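Local coordinates for conjugal transfer protein TRWB (Escherichia coli, PDB 1E9R) that probably couples the DNA-processing complex to the type IV secretion channel during bacterial conjugation, as a hexameric P-loop NTPase resembling ring helicases, at residues Asn353-Arg367 / Leu384-Ala398. Sequence-based numbering, arbitrary orientation.
Sequences NEDMSLSLGEHEVER and LERVRERVVMPAEIA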
loop_
_atom_site.group_PDB
_atom_site.type_symbol
_atom_site.label_atom_id
_atom_site.label_comp_id
_atom_site.label_asym_id
_atom_site.label_seq_id
_atom_site.Cartn_x
_atom_site.Cartn_y
_atom_site.Cartn_z
ATOM N N ASN B 353 22.061 -7.176 0.211
ATOM C CA ASN B 353 23.169 -7.621 1.042
ATOM C C ASN B 353 22.685 -7.861 2.468
ATOM O O ASN B 353 23.107 -8.809 3.131
ATOM C CB ASN B 353 24.291 -6.594 1.002
ATOM C CG ASN B 353 24.922 -6.501 -0.369
ATOM O OD1 ASN B 353 25.095 -7.519 -1.047
ATOM N ND2 ASN B 353 25.278 -5.290 -0.787
ATOM N N GLU B 354 21.788 -7.004 2.936
ATOM C CA GLU B 354 21.225 -7.169 4.267
ATOM C C GLU B 354 20.387 -8.453 4.291
ATOM O O GLU B 354 20.392 -9.198 5.254
ATOM C CB GLU B 354 20.353 -5.969 4.607
ATOM C CG GLU B 354 19.371 -6.242 5.732
ATOM C CD GLU B 354 20.045 -6.518 7.057
ATOM O OE1 GLU B 354 21.244 -6.189 7.215
ATOM O OE2 GLU B 354 19.358 -7.058 7.949
ATOM N N ASP B 355 19.667 -8.690 3.209
ATOM C CA ASP B 355 18.822 -9.870 3.036
ATOM C C ASP B 355 19.702 -11.129 3.107
ATOM O O ASP B 355 19.407 -12.077 3.839
ATOM C CB ASP B 355 18.119 -9.751 1.660
ATOM C CG ASP B 355 17.130 -10.882 1.364
ATOM O OD1 ASP B 355 16.864 -11.744 2.233
ATOM O OD2 ASP B 355 16.610 -10.895 0.228
ATOM N N MET B 356 20.788 -11.119 2.337
ATOM C CA MET B 356 21.713 -12.241 2.301
ATOM C C MET B 356 22.384 -12.435 3.665
ATOM O O MET B 356 22.542 -13.563 4.133
ATOM C CB MET B 356 22.748 -12.020 1.188
ATOM C CG MET B 356 22.164 -12.190 -0.218
ATOM S SD MET B 356 21.361 -13.863 -0.491
ATOM C CE MET B 356 19.627 -13.675 0.236
ATOM N N SER B 357 22.762 -11.334 4.303
ATOM C CA SER B 357 23.378 -11.392 5.623
ATOM C C SER B 357 22.417 -12.055 6.608
ATOM O O SER B 357 22.787 -12.984 7.332
ATOM C CB SER B 357 23.708 -9.981 6.108
ATOM O OG SER B 357 24.052 -9.983 7.485
ATOM N N LEU B 358 21.179 -11.564 6.629
ATOM C CA LEU B 358 20.146 -12.097 7.511
ATOM C C LEU B 358 19.912 -13.578 7.219
ATOM O O LEU B 358 19.793 -14.374 8.143
ATOM C CB LEU B 358 18.836 -11.332 7.309
ATOM C CG LEU B 358 17.790 -11.203 8.428
ATOM C CD1 LEU B 358 16.406 -11.402 7.842
ATOM C CD2 LEU B 358 18.032 -12.196 9.531
ATOM N N SER B 359 19.840 -13.941 5.937
ATOM C CA SER B 359 19.621 -15.334 5.537
ATOM C C SER B 359 20.703 -16.245 6.110
ATOM O O SER B 359 20.408 -17.357 6.565
ATOM C CB SER B 359 19.615 -15.472 4.010
ATOM O OG SER B 359 18.514 -14.796 3.417
ATOM N N LEU B 360 21.951 -15.777 6.067
ATOM C CA LEU B 360 23.074 -16.533 6.601
ATOM C C LEU B 360 22.852 -16.690 8.106
ATOM O O LEU B 360 23.161 -17.730 8.681
ATOM C CB LEU B 360 24.393 -15.810 6.295
ATOM C CG LEU B 360 25.218 -16.311 5.092
ATOM C CD1 LEU B 360 24.387 -17.141 4.166
ATOM C CD2 LEU B 360 25.802 -15.139 4.344
ATOM N N GLY B 361 22.309 -15.649 8.734
ATOM C CA GLY B 361 21.991 -15.713 10.148
ATOM C C GLY B 361 22.999 -15.225 11.155
ATOM O O GLY B 361 24.149 -14.952 10.822
ATOM N N GLU B 362 22.538 -15.117 12.401
ATOM C CA GLU B 362 23.369 -14.678 13.526
ATOM C C GLU B 362 23.738 -15.865 14.407
ATOM O O GLU B 362 23.199 -16.966 14.268
ATOM C CB GLU B 362 22.620 -13.703 14.444
ATOM C CG GLU B 362 21.911 -12.543 13.804
ATOM C CD GLU B 362 21.454 -11.531 14.848
ATOM O OE1 GLU B 362 20.847 -11.943 15.870
ATOM O OE2 GLU B 362 21.701 -10.318 14.642
ATOM N N HIS B 363 24.649 -15.614 15.337
ATOM C CA HIS B 363 25.044 -16.630 16.299
ATOM C C HIS B 363 25.144 -15.935 17.656
ATOM O O HIS B 363 25.319 -14.720 17.716
ATOM C CB HIS B 363 26.388 -17.297 15.897
ATOM C CG HIS B 363 27.574 -16.375 15.880
ATOM N ND1 HIS B 363 28.759 -16.712 15.262
ATOM C CD2 HIS B 363 27.778 -15.154 16.432
ATOM C CE1 HIS B 363 29.641 -15.743 15.437
ATOM N NE2 HIS B 363 29.071 -14.785 16.145
ATOM N N GLU B 364 24.958 -16.681 18.738
ATOM C CA GLU B 364 25.111 -16.092 20.054
ATOM C C GLU B 364 26.436 -16.696 20.503
ATOM O O GLU B 364 26.669 -17.894 20.343
ATOM C CB GLU B 364 23.965 -16.466 20.980
ATOM C CG GLU B 364 23.940 -15.589 22.207
ATOM C CD GLU B 364 22.606 -15.586 22.885
ATOM O OE1 GLU B 364 22.118 -16.681 23.219
ATOM O OE2 GLU B 364 22.046 -14.484 23.083
ATOM N N VAL B 365 27.293 -15.860 21.070
ATOM C CA VAL B 365 28.639 -16.266 21.430
ATOM C C VAL B 365 29.144 -15.622 22.732
ATOM O O VAL B 365 28.640 -14.582 23.141
ATOM C CB VAL B 365 29.547 -15.873 20.218
ATOM C CG1 VAL B 365 30.898 -15.460 20.667
ATOM C CG2 VAL B 365 29.602 -17.011 19.212
ATOM N N GLU B 366 30.125 -16.250 23.389
ATOM C CA GLU B 366 30.720 -15.697 24.617
ATOM C C GLU B 366 32.161 -15.316 24.304
ATOM O O GLU B 366 32.902 -16.111 23.719
ATOM C CB GLU B 366 30.705 -16.712 25.763
ATOM C CG GLU B 366 29.320 -17.156 26.165
ATOM C CD GLU B 366 29.313 -18.024 27.407
ATOM O OE1 GLU B 366 30.180 -18.917 27.519
ATOM O OE2 GLU B 366 28.425 -17.823 28.264
ATOM N N ARG B 367 32.554 -14.105 24.695
ATOM C CA ARG B 367 33.904 -13.607 24.437
ATOM C C ARG B 367 34.622 -13.030 25.656
ATOM O O ARG B 367 33.990 -12.517 26.577
ATOM C CB ARG B 367 33.855 -12.531 23.356
ATOM C CG ARG B 367 34.514 -12.922 22.066
ATOM C CD ARG B 367 34.761 -11.697 21.234
ATOM N NE ARG B 367 33.515 -11.076 20.807
ATOM C CZ ARG B 367 32.800 -11.465 19.755
ATOM N NH1 ARG B 367 33.195 -12.486 18.999
ATOM N NH2 ARG B 367 31.681 -10.822 19.453
ATOM N N LEU B 384 33.252 -12.397 31.145
ATOM C CA LEU B 384 32.793 -12.895 29.851
ATOM C C LEU B 384 31.566 -12.130 29.378
ATOM O O LEU B 384 30.719 -11.739 30.182
ATOM C CB LEU B 384 32.456 -14.391 29.921
ATOM C CG LEU B 384 33.585 -15.416 29.763
ATOM C CD1 LEU B 384 32.987 -16.814 29.747
ATOM C CD2 LEU B 384 34.347 -15.170 28.470
ATOM N N GLU B 385 31.476 -11.930 28.067
ATOM C CA GLU B 385 30.359 -11.211 27.468
ATOM C C GLU B 385 29.583 -12.079 26.482
ATOM O O GLU B 385 30.175 -12.761 25.651
ATOM C CB GLU B 385 30.869 -9.968 26.741
ATOM C CG GLU B 385 31.821 -10.264 25.590
ATOM C CD GLU B 385 32.076 -9.042 24.715
ATOM O OE1 GLU B 385 31.506 -7.971 25.014
ATOM O OE2 GLU B 385 32.840 -9.148 23.728
ATOM N N ARG B 386 28.256 -12.049 26.584
ATOM C CA ARG B 386 27.392 -12.810 25.688
ATOM C C ARG B 386 26.931 -11.844 24.606
ATOM O O ARG B 386 26.362 -10.799 24.900
ATOM C CB ARG B 386 26.202 -13.373 26.457
ATOM C CG ARG B 386 25.138 -14.004 25.596
ATOM C CD ARG B 386 24.128 -14.709 26.476
ATOM N NE ARG B 386 23.836 -13.961 27.705
ATOM C CZ ARG B 386 23.198 -12.791 27.754
ATOM N NH1 ARG B 386 22.762 -12.210 26.637
ATOM N NH2 ARG B 386 22.990 -12.201 28.924
ATOM N N VAL B 387 27.175 -12.196 23.350
ATOM C CA VAL B 387 26.837 -11.319 22.241
ATOM C C VAL B 387 26.170 -12.011 21.065
ATOM O O VAL B 387 26.526 -13.132 20.708
ATOM C CB VAL B 387 28.124 -10.607 21.724
ATOM C CG1 VAL B 387 27.847 -9.845 20.450
ATOM C CG2 VAL B 387 28.644 -9.658 22.782
ATOM N N ARG B 388 25.189 -11.327 20.476
ATOM C CA ARG B 388 24.484 -11.807 19.287
ATOM C C ARG B 388 25.004 -10.970 18.116
ATOM O O ARG B 388 25.108 -9.746 18.224
ATOM C CB ARG B 388 22.985 -11.595 19.414
ATOM C CG ARG B 388 22.232 -12.719 20.077
ATOM C CD ARG B 388 20.792 -12.285 20.227
ATOM N NE ARG B 388 20.397 -11.510 19.054
ATOM C CZ ARG B 388 19.719 -10.370 19.105
ATOM N NH1 ARG B 388 19.351 -9.872 20.279
ATOM N NH2 ARG B 388 19.407 -9.730 17.982
ATOM N N GLU B 389 25.330 -11.629 17.005
ATOM C CA GLU B 389 25.858 -10.939 15.833
ATOM C C GLU B 389 25.724 -11.748 14.553
ATOM O O GLU B 389 25.549 -12.965 14.591
ATOM C CB GLU B 389 27.336 -10.582 16.053
ATOM C CG GLU B 389 28.129 -11.634 16.814
ATOM C CD GLU B 389 29.607 -11.297 16.929
ATOM O OE1 GLU B 389 29.938 -10.120 17.219
ATOM O OE2 GLU B 389 30.437 -12.220 16.739
ATOM N N ARG B 390 25.807 -11.049 13.421
ATOM C CA ARG B 390 25.720 -11.681 12.110
ATOM C C ARG B 390 26.997 -12.448 11.861
ATOM O O ARG B 390 28.092 -11.922 12.045
ATOM C CB ARG B 390 25.572 -10.641 10.986
ATOM C CG ARG B 390 24.242 -9.917 10.926
ATOM C CD ARG B 390 23.079 -10.865 10.651
ATOM N NE ARG B 390 21.801 -10.180 10.811
ATOM C CZ ARG B 390 21.335 -9.249 9.979
ATOM N NH1 ARG B 390 22.028 -8.881 8.901
ATOM N NH2 ARG B 390 20.179 -8.657 10.243
ATOM N N VAL B 391 26.868 -13.695 11.449
ATOM C CA VAL B 391 28.041 -14.484 11.144
ATOM C C VAL B 391 28.746 -13.773 9.980
ATOM O O VAL B 391 29.975 -13.657 9.948
ATOM C CB VAL B 391 27.623 -15.917 10.757
ATOM C CG1 VAL B 391 28.812 -16.709 10.229
ATOM C CG2 VAL B 391 27.023 -16.610 11.978
ATOM N N VAL B 392 27.946 -13.274 9.040
ATOM C CA VAL B 392 28.454 -12.553 7.873
ATOM C C VAL B 392 27.753 -11.204 7.805
ATOM O O VAL B 392 26.527 -11.156 7.723
ATOM C CB VAL B 392 28.146 -13.303 6.561
ATOM C CG1 VAL B 392 28.743 -12.543 5.385
ATOM C CG2 VAL B 392 28.684 -14.724 6.626
ATOM N N MET B 393 28.525 -10.123 7.847
ATOM C CA MET B 393 27.981 -8.766 7.791
ATOM C C MET B 393 27.547 -8.393 6.386
ATOM O O MET B 393 28.106 -8.877 5.407
ATOM C CB MET B 393 29.029 -7.750 8.240
ATOM C CG MET B 393 28.985 -7.365 9.696
ATOM S SD MET B 393 30.356 -6.258 10.086
ATOM C CE MET B 393 29.699 -4.639 9.629
ATOM N N PRO B 394 26.531 -7.527 6.261
ATOM C CA PRO B 394 26.093 -7.136 4.922
ATOM C C PRO B 394 27.281 -6.564 4.143
ATOM O O PRO B 394 27.429 -6.820 2.948
ATOM C CB PRO B 394 25.026 -6.090 5.212
ATOM C CG PRO B 394 24.405 -6.616 6.477
ATOM C CD PRO B 394 25.618 -6.996 7.290
ATOM N N ALA B 395 28.129 -5.805 4.842
ATOM C CA ALA B 395 29.326 -5.191 4.255
ATOM C C ALA B 395 30.357 -6.220 3.796
ATOM O O ALA B 395 31.135 -5.959 2.879
ATOM C CB ALA B 395 29.973 -4.242 5.250
ATOM N N GLU B 396 30.373 -7.382 4.444
ATOM C CA GLU B 396 31.298 -8.440 4.063
ATOM C C GLU B 396 30.830 -9.037 2.736
ATOM O O GLU B 396 31.639 -9.474 1.908
ATOM C CB GLU B 396 31.329 -9.548 5.118
ATOM C CG GLU B 396 31.933 -9.172 6.454
ATOM C CD GLU B 396 32.078 -10.392 7.349
ATOM O OE1 GLU B 396 32.900 -11.286 7.033
ATOM O OE2 GLU B 396 31.357 -10.470 8.362
ATOM N N ILE B 397 29.516 -9.067 2.551
ATOM C CA ILE B 397 28.918 -9.603 1.331
ATOM C C ILE B 397 29.129 -8.630 0.163
ATOM O O ILE B 397 29.328 -9.046 -0.987
ATOM C CB ILE B 397 27.402 -9.878 1.543
ATOM C CG1 ILE B 397 27.231 -11.013 2.561
ATOM C CG2 ILE B 397 26.740 -10.236 0.227
ATOM C CD1 ILE B 397 25.799 -11.379 2.862
ATOM N N ALA B 398 29.109 -7.335 0.481
ATOM C CA ALA B 398 29.304 -6.282 -0.505
ATOM C C ALA B 398 30.755 -6.224 -0.972
ATOM O O ALA B 398 31.049 -5.716 -2.056
ATOM C CB ALA B 398 28.894 -4.946 0.088
HETATM O O HOH W 1 25.097 -13.594 8.795
HETATM O O HOH W 2 19.172 -9.374 12.893
HETATM O O HOH W 3 23.078 -11.551 23.982
#
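Strands 362-367 and 384-390 pair antiparallel, E362 opposite R390 through R367 opposite E385, and beyond them helix 394-398 packs against helix 353-360; the centre of the contact lies about 29 Å from the centre of the chain. R390, at the end of strand 384-390, ties the strand pair to helix 353-360. Its chain bends at chi2 (-63°) to carry the guanidinium back to the helix, where NH2 reaches E354 OE2 at 2.9 Å on the syn side and NH1 gives a 2.7 Å bond to S357 OG, both in the guanidinium plane; L358 CA lies over one face. S357 OG in turn donates to V392 O. An alanine here in place of R390 would probably leave E354 without this charge partner and S357 OG without a donor. Between the helices, the I397 side chain fits as a knob among N353, M356, S357 and L360. On the strands, H363 NE2 meets the anti lone pair of E389 OE2 at 3.0 Å, nearly straight (173°), while R367 NH2 makes a salt bridge to E389 OE1, 2.9 Å away, from above the carboxylate plane. R386 salt-bridges E385 of a second subunit, and R19 of a third bonds R390 O. The two strands are the arms of a long beta hairpin, which strand 16-18 extends on the 362-367 side to a three-stranded antiparallel sheet at subunit interfaces of the hexameric ring.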